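Local atomic coordinates of cobalamin biosynthesis protein (Agrobacterium tumefaciens, PDB entry 3BY5), a protein that probably takes part in cobalamin (vitamin B12) biosynthesis, as a CbiG/CobE-like protein of the cobalamin synthesis G C-terminal family, its exact role here not established. Residues 23-28 against 121-126; 46-51 against 73-78; 80-83 against 88-91. All coordinates share one frame; numbering follows the deposited sequence.

Interaction 1: residues 23-28 against 121-126; sequences SDAIIA and GDVTVA. With SO4 (sulfate ion), chain B.
V123, on strand 123-129, points its side chain at the first turn of helix 23-37 and meets I26 and A25 there. The main touch is made by methyls: CD1 of I26, the far end of its longer branch, lies 3.9 Å from CG2 of V123 and 4.1 Å from CG1 of the same valine. One methyl thus rests against both arms of the fork. The two side chains cross at about a right angle, and the touch is confined to their branch ends. On V123, CG1 is anti to the backbone N (chi1 -178°) while CG2 lies beside that N, which spreads both methyls toward the helix. The CA-CB bond of I26 does not aim at the strand; its CG1 branch, placed beside the backbone N and bent again at chi2 (-74°), brings CD1 across.

The CB of A25 points toward the strand and comes 4.3 Å from CG2 of V123, and its carbonyl O is also near this methyl, a plain packing contact. A small residue suits this spot, where the helix backbone runs close to the strand: the CA atoms of I26 and V123 are 6.2 Å apart. Branched aliphatic residues suit the buried positions on each side.

T124, the next residue, serves a different face: its OG1 donates a hydrogen bond of 3.1 Å to O3 of a sulfate, probably from the crystallisation liquor, which is also bound by S97 and S99.

Around the contact, I15 of strand 11-17 touches both I26 and V123, L56 and A59 of helix 54-62 pack on I26, and A29 continues the cover of V123. Helix 23-37 therefore packs on the sheet where strand 123-129 runs antiparallel to strand 11-17.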
loop_
_atom_site.group_PDB
_atom_site.type_symbol
_atom_site.label_atom_id
_atom_site.label_comp_id
_atom_site.label_asym_id
_atom_site.label_seq_id
_atom_site.Cartn_x
_atom_site.Cartn_y
_atom_site.Cartn_z
ATOM N N SER A 23 6.735 15.474 7.573
ATOM C CA SER A 23 7.328 14.275 6.987
ATOM C C SER A 23 8.604 13.859 7.707
ATOM O O SER A 23 8.858 12.674 7.898
ATOM C CB SER A 23 7.605 14.482 5.495
ATOM O OG SER A 23 8.628 15.438 5.281
ATOM N N ASP A 24 9.381 14.854 8.130
ATOM C CA ASP A 24 10.632 14.640 8.858
ATOM C C ASP A 24 10.435 14.085 10.276
ATOM O O ASP A 24 11.336 13.449 10.818
ATOM C CB ASP A 24 11.466 15.930 8.878
ATOM C CG ASP A 24 10.611 17.178 9.047
ATOM O OD1 ASP A 24 10.195 17.474 10.192
ATOM O OD2 ASP A 24 10.354 17.861 8.028
ATOM N N ALA A 25 9.261 14.323 10.861
ATOM C CA ALA A 25 8.909 13.745 12.156
ATOM C C ALA A 25 8.649 12.253 12.021
ATOM O O ALA A 25 9.084 11.464 12.860
ATOM C CB ALA A 25 7.699 14.439 12.744
ATOM N N ILE A 26 7.938 11.882 10.956
ATOM C CA ILE A 26 7.682 10.486 10.619
ATOM C C ILE A 26 8.993 9.758 10.329
ATOM O O ILE A 26 9.207 8.654 10.826
ATOM C CB ILE A 26 6.762 10.345 9.375
ATOM C CG1 ILE A 26 5.643 11.409 9.333
ATOM C CG2 ILE A 26 6.246 8.918 9.229
ATOM C CD1 ILE A 26 4.505 11.227 10.304
ATOM N N ILE A 27 9.862 10.392 9.535
ATOM C CA ILE A 27 11.162 9.824 9.144
ATOM C C ILE A 27 12.036 9.551 10.365
ATOM O O ILE A 27 12.579 8.455 10.508
ATOM C CB ILE A 27 11.908 10.731 8.124
ATOM C CG1 ILE A 27 11.210 10.703 6.764
ATOM C CG2 ILE A 27 13.366 10.293 7.952
ATOM C CD1 ILE A 27 11.673 11.780 5.803
ATOM N N ALA A 28 12.135 10.547 11.245
ATOM C CA ALA A 28 12.848 10.434 12.514
ATOM C C ALA A 28 12.332 9.279 13.363
ATOM O O ALA A 28 13.121 8.525 13.926
ATOM C CB ALA A 28 12.736 11.732 13.287
ATOM N N GLY A 121 8.020 11.403 19.530
ATOM C CA GLY A 121 7.267 12.644 19.353
ATOM C C GLY A 121 5.805 12.268 19.501
ATOM O O GLY A 121 5.423 11.652 20.496
ATOM N N ASP A 122 4.985 12.617 18.516
ATOM C CA ASP A 122 3.620 12.081 18.454
ATOM C C ASP A 122 3.367 11.300 17.155
ATOM O O ASP A 122 2.327 11.438 16.504
ATOM C CB ASP A 122 2.554 13.153 18.738
ATOM C CG ASP A 122 2.933 14.517 18.205
ATOM O OD1 ASP A 122 2.972 15.477 19.004
ATOM O OD2 ASP A 122 3.198 14.626 16.990
ATOM N N VAL A 123 4.354 10.480 16.803
ATOM C CA VAL A 123 4.242 9.507 15.729
ATOM C C VAL A 123 4.383 8.121 16.354
ATOM O O VAL A 123 5.389 7.821 16.997
ATOM C CB VAL A 123 5.329 9.715 14.634
ATOM C CG1 VAL A 123 5.153 8.720 13.498
ATOM C CG2 VAL A 123 5.290 11.129 14.082
ATOM N N THR A 124 3.359 7.292 16.176
ATOM C CA THR A 124 3.362 5.914 16.663
ATOM C C THR A 124 3.923 4.976 15.604
ATOM O O THR A 124 3.577 5.074 14.431
ATOM C CB THR A 124 1.953 5.455 17.062
ATOM O OG1 THR A 124 1.348 6.457 17.886
ATOM C CG2 THR A 124 1.998 4.142 17.834
ATOM N N VAL A 125 4.807 4.080 16.030
ATOM C CA VAL A 125 5.431 3.110 15.148
ATOM C C VAL A 125 5.251 1.714 15.727
ATOM O O VAL A 125 5.671 1.449 16.855
ATOM C CB VAL A 125 6.939 3.389 14.971
ATOM C CG1 VAL A 125 7.524 2.493 13.883
ATOM C CG2 VAL A 125 7.195 4.865 14.645
ATOM N N ALA A 126 4.614 0.838 14.949
ATOM C CA ALA A 126 4.471 -0.582 15.288
ATOM C C ALA A 126 5.249 -1.425 14.292
ATOM O O ALA A 126 5.062 -1.280 13.094
ATOM C CB ALA A 126 3.018 -0.986 15.270
HETATM S S SO4 B . -2.029 3.802 17.628
HETATM O O1 SO4 B . -2.433 4.144 16.268
HETATM O O2 SO4 B . -1.087 2.691 17.608
HETATM O O3 SO4 B . -1.390 4.953 18.254
HETATM O O4 SO4 B . -3.206 3.423 18.403
#

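Interaction 2: residues 46-51 against 73-78; sequences TAPLKA and ERLEAV
L75 reaches from helix 72-84 to the loop that follows strand 43-46, and a single methyl makes the contact. Its CD1 lies 3.6 Å from CD of P48 and 3.8 Å from CB of A47, so it sits against two consecutive loop residues. The leucine has an extended shape: CG is anti to the carbonyl carbon (chi1 -76°) and chi2 of 180° carries CD1 farthest from the helix backbone, bridging a gap of 7.6 Å between the CA atoms of A47 and L75. The leucine methyl meets the CD corner of the proline ring end-on. That ring restrains phi of P48 (-52°) and holds CD beside the alanine, giving the leucine a rigid apolar surface. A47 suits its place because its short CB adds to this surface without blocking the methyl.

The contact is apolar throughout. T46, just before it, instead turns away from the helix and hydrogen-bonds through OG1 to the carbonyl O of I15.

Strand 43-46 ends here beside strand 67-69, and helix 98-107 touches both partners, with V98 on A47 and A102 on L75; V70 adds a further touch on the leucine.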
loop_
_atom_site.group_PDB
_atom_site.type_symbol
_atom_site.label_atom_id
_atom_site.label_comp_id
_atom_site.label_asym_id
_atom_site.label_seq_id
_atom_site.Cartn_x
_atom_site.Cartn_y
_atom_site.Cartn_z
ATOM N N THR A 46 -0.344 2.062 7.052
ATOM C CA THR A 46 -1.172 2.989 7.814
ATOM C C THR A 46 -2.653 2.657 7.725
ATOM O O THR A 46 -3.085 1.886 6.874
ATOM C CB THR A 46 -0.925 4.474 7.400
ATOM O OG1 THR A 46 -1.534 5.349 8.355
ATOM C CG2 THR A 46 -1.469 4.783 6.011
ATOM N N ALA A 47 -3.416 3.246 8.633
ATOM C CA ALA A 47 -4.865 3.164 8.637
ATOM C C ALA A 47 -5.380 4.235 7.683
ATOM O O ALA A 47 -4.593 5.086 7.270
ATOM C CB ALA A 47 -5.356 3.419 10.029
ATOM N N PRO A 48 -6.664 4.189 7.346
ATOM C CA PRO A 48 -7.278 5.224 6.506
ATOM C C PRO A 48 -7.007 6.624 7.044
ATOM O O PRO A 48 -7.449 6.958 8.144
ATOM C CB PRO A 48 -8.771 4.903 6.601
ATOM C CG PRO A 48 -8.819 3.440 6.860
ATOM C CD PRO A 48 -7.624 3.133 7.715
ATOM N N LEU A 49 -6.287 7.431 6.273
ATOM C CA LEU A 49 -5.738 8.684 6.776
ATOM C C LEU A 49 -6.787 9.791 6.765
ATOM O O LEU A 49 -7.736 9.752 5.981
ATOM C CB LEU A 49 -4.522 9.106 5.949
ATOM C CG LEU A 49 -4.417 8.510 4.543
ATOM C CD1 LEU A 49 -5.385 9.202 3.595
ATOM C CD2 LEU A 49 -2.991 8.604 4.024
ATOM N N LYS A 50 -6.612 10.776 7.640
ATOM C CA LYS A 50 -7.740 11.450 8.271
ATOM C C LYS A 50 -7.978 12.823 7.652
ATOM O O LYS A 50 -8.654 12.944 6.630
ATOM C CB LYS A 50 -7.508 11.586 9.778
ATOM C CG LYS A 50 -8.115 10.464 10.603
ATOM C CD LYS A 50 -8.037 10.768 12.090
ATOM C CE LYS A 50 -6.807 10.134 12.720
ATOM N NZ LYS A 50 -5.572 10.916 12.435
ATOM N N ALA A 51 -7.419 13.854 8.276
ATOM C CA ALA A 51 -7.481 15.205 7.732
ATOM C C ALA A 51 -6.167 15.591 7.063
ATOM O O ALA A 51 -6.159 16.148 5.965
ATOM C CB ALA A 51 -7.836 16.201 8.825
ATOM N N GLU A 73 -12.083 -2.364 6.568
ATOM C CA GLU A 73 -12.592 -3.739 6.536
ATOM C C GLU A 73 -11.488 -4.743 6.807
ATOM O O GLU A 73 -11.709 -5.750 7.475
ATOM C CB GLU A 73 -13.206 -4.052 5.165
ATOM C CG GLU A 73 -14.611 -3.492 4.931
ATOM C CD GLU A 73 -14.639 -2.006 4.555
ATOM O OE1 GLU A 73 -15.757 -1.447 4.454
ATOM O OE2 GLU A 73 -13.561 -1.396 4.351
ATOM N N ARG A 74 -10.307 -4.451 6.270
ATOM C CA ARG A 74 -9.130 -5.299 6.398
ATOM C C ARG A 74 -8.520 -5.151 7.793
ATOM O O ARG A 74 -8.053 -6.127 8.374
ATOM C CB ARG A 74 -8.124 -4.950 5.291
ATOM C CG ARG A 74 -6.857 -5.809 5.221
ATOM C CD ARG A 74 -7.075 -7.156 4.541
ATOM N NE ARG A 74 -7.298 -8.234 5.506
ATOM C CZ ARG A 74 -6.347 -9.041 5.975
ATOM N NH1 ARG A 74 -5.086 -8.903 5.570
ATOM N NH2 ARG A 74 -6.659 -9.991 6.851
ATOM N N LEU A 75 -8.543 -3.929 8.323
ATOM C CA LEU A 75 -8.080 -3.653 9.678
ATOM C C LEU A 75 -8.924 -4.377 10.697
ATOM O O LEU A 75 -8.389 -5.010 11.608
ATOM C CB LEU A 75 -8.141 -2.161 9.982
ATOM C CG LEU A 75 -7.092 -1.212 9.408
ATOM C CD1 LEU A 75 -7.403 0.196 9.862
ATOM C CD2 LEU A 75 -5.717 -1.598 9.861
ATOM N N GLU A 76 -10.244 -4.272 10.540
ATOM C CA GLU A 76 -11.192 -4.956 11.413
ATOM C C GLU A 76 -11.003 -6.476 11.403
ATOM O O GLU A 76 -11.019 -7.110 12.455
ATOM C CB GLU A 76 -12.632 -4.591 11.046
ATOM C CG GLU A 76 -13.074 -3.191 11.493
ATOM C CD GLU A 76 -13.179 -3.023 13.009
ATOM O OE1 GLU A 76 -13.410 -4.026 13.732
ATOM O OE2 GLU A 76 -13.042 -1.869 13.476
ATOM N N ALA A 77 -10.803 -7.039 10.215
ATOM C CA ALA A 77 -10.559 -8.469 10.041
ATOM C C ALA A 77 -9.340 -8.940 10.818
ATOM O O ALA A 77 -9.413 -9.930 11.538
ATOM C CB ALA A 77 -10.401 -8.799 8.564
ATOM N N VAL A 78 -8.238 -8.205 10.675
ATOM C CA VAL A 78 -6.960 -8.488 11.340
ATOM C C VAL A 78 -7.085 -8.409 12.858
ATOM O O VAL A 78 -6.636 -9.311 13.570
ATOM C CB VAL A 78 -5.850 -7.544 10.804
ATOM C CG1 VAL A 78 -4.640 -7.500 11.715
ATOM C CG2 VAL A 78 -5.437 -7.994 9.432
#

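Interaction 3: residues 80-83 against 88-91; sequences AETM and ASLD
T82, close to the end of helix 72-84, meets S89, in a short 3-10 segment, and L90 just after it. The contacts between them are van der Waals contacts. CG2 of T82 lies 3.9 Å from CB of S89, a methyl against the methylene of the serine, while CB of T82 faces the forked end of L90, with CG and CD2 of the leucine both 4.2 Å away. The other methyl, CD1 of L90, lies 4.0 Å from the carbonyl O of T82, so the leucine touches both the threonine side chain and its backbone carbonyl. All three side chains set out toward the opposite segment.

Hydrogen bonds occupy the polar ends separately. OG1 of T82 lies between the backbone N and the carbonyl carbon (chi1 52°), which returns it to its own helix, hydrogen-bonded to the carbonyl O atoms of A79, its strongest partner, and V78. The same torsion puts CG2 on the side of S89. OG of S89 is bound to the carbonyl O of A111, with a weaker bond to that of S86, and the backbone of S89 pairs with L113.

Threonine and serine suit these places because each has an apolar carbon for the neighbour and a hydroxyl for a backbone carbonyl. Leucine suits position 90 because its forked end packs among T82, P96 and L113; P96 also touches T82. Since the two hydroxyls serve other partners, the direct contact between 80-83 and 88-91 is van der Waals packing without directional bonds, which instead tie S89 to the region of strand 112-120 and T82 to its helix.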
loop_
_atom_site.group_PDB
_atom_site.type_symbol
_atom_site.label_atom_id
_atom_site.label_comp_id
_atom_site.label_asym_id
_atom_site.label_seq_id
_atom_site.Cartn_x
_atom_site.Cartn_y
_atom_site.Cartn_z
ATOM N N ALA A 80 -9.844 -8.745 14.568
ATOM C CA ALA A 80 -10.689 -9.884 14.933
ATOM C C ALA A 80 -9.898 -11.183 15.001
ATOM O O ALA A 80 -10.024 -11.915 15.969
ATOM C CB ALA A 80 -11.852 -10.019 13.965
ATOM N N GLU A 81 -9.077 -11.447 13.984
ATOM C CA GLU A 81 -8.200 -12.629 13.935
ATOM C C GLU A 81 -7.236 -12.733 15.122
ATOM O O GLU A 81 -7.028 -13.821 15.669
ATOM C CB GLU A 81 -7.398 -12.653 12.626
ATOM C CG GLU A 81 -8.196 -13.064 11.393
ATOM C CD GLU A 81 -7.628 -12.502 10.091
ATOM O OE1 GLU A 81 -8.425 -12.231 9.166
ATOM O OE2 GLU A 81 -6.391 -12.327 9.984
ATOM N N THR A 82 -6.669 -11.599 15.527
ATOM C CA THR A 82 -5.678 -11.562 16.601
ATOM C C THR A 82 -6.299 -11.732 17.985
ATOM O O THR A 82 -5.588 -11.912 18.972
ATOM C CB THR A 82 -4.840 -10.263 16.568
ATOM O OG1 THR A 82 -5.712 -9.130 16.527
ATOM C CG2 THR A 82 -3.929 -10.238 15.354
HETATM N N MSE A 83 -7.625 -11.677 18.049
HETATM C CA MSE A 83 -8.352 -11.862 19.299
HETATM C C MSE A 83 -9.024 -13.227 19.391
HETATM O O MSE A 83 -9.574 -13.583 20.436
HETATM C CB MSE A 83 -9.388 -10.760 19.471
HETATM C CG MSE A 83 -8.781 -9.410 19.764
HETATM SE SE MSE A 83 -10.093 -7.990 19.645
HETATM C CE MSE A 83 -11.172 -8.435 21.219
ATOM N N ALA A 88 -1.134 -15.103 19.144
ATOM C CA ALA A 88 0.326 -15.097 19.198
ATOM C C ALA A 88 0.956 -14.000 18.322
ATOM O O ALA A 88 2.171 -13.786 18.368
ATOM C CB ALA A 88 0.869 -16.473 18.821
ATOM N N SER A 89 0.132 -13.310 17.535
ATOM C CA SER A 89 0.597 -12.225 16.672
ATOM C C SER A 89 0.885 -10.933 17.435
ATOM O O SER A 89 1.639 -10.091 16.960
ATOM C CB SER A 89 -0.404 -11.954 15.547
ATOM O OG SER A 89 -0.600 -13.106 14.746
ATOM N N LEU A 90 0.280 -10.771 18.607
ATOM C CA LEU A 90 0.563 -9.601 19.435
ATOM C C LEU A 90 1.222 -9.957 20.757
ATOM O O LEU A 90 0.980 -11.026 21.313
ATOM C CB LEU A 90 -0.681 -8.722 19.653
ATOM C CG LEU A 90 -2.120 -9.238 19.596
ATOM C CD1 LEU A 90 -2.459 -10.164 20.751
ATOM C CD2 LEU A 90 -3.051 -8.055 19.608
ATOM N N ASP A 91 2.063 -9.051 21.246
ATOM C CA ASP A 91 2.795 -9.257 22.495
ATOM C C ASP A 91 2.162 -8.545 23.692
ATOM O O ASP A 91 2.823 -8.306 24.704
ATOM C CB ASP A 91 4.277 -8.875 22.338
ATOM C CG ASP A 91 4.486 -7.558 21.587
ATOM O OD1 ASP A 91 5.652 -7.277 21.225
ATOM O OD2 ASP A 91 3.512 -6.807 21.354
#

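Along the chain, interaction 1 encloses the other two: it joins the first helix to the last strand, and interactions 2 and 3 follow in series between its segments. Interactions 2 and 3 share helix 72-84, with centres about 16 Å apart, and are linked by a long, weak ion pair between R74 and E81. The centre of interaction 1 lies about 18 Å from that of interaction 2 and 24 Å from that of interaction 3, the latter across the centre of the chain. Interaction 1 thus packs helix 23-37 on the mixed sheet, while helix 72-84 is joined by interaction 2 to the loop after strand 43-46 and by interaction 3 to the loop that follows the helix itself.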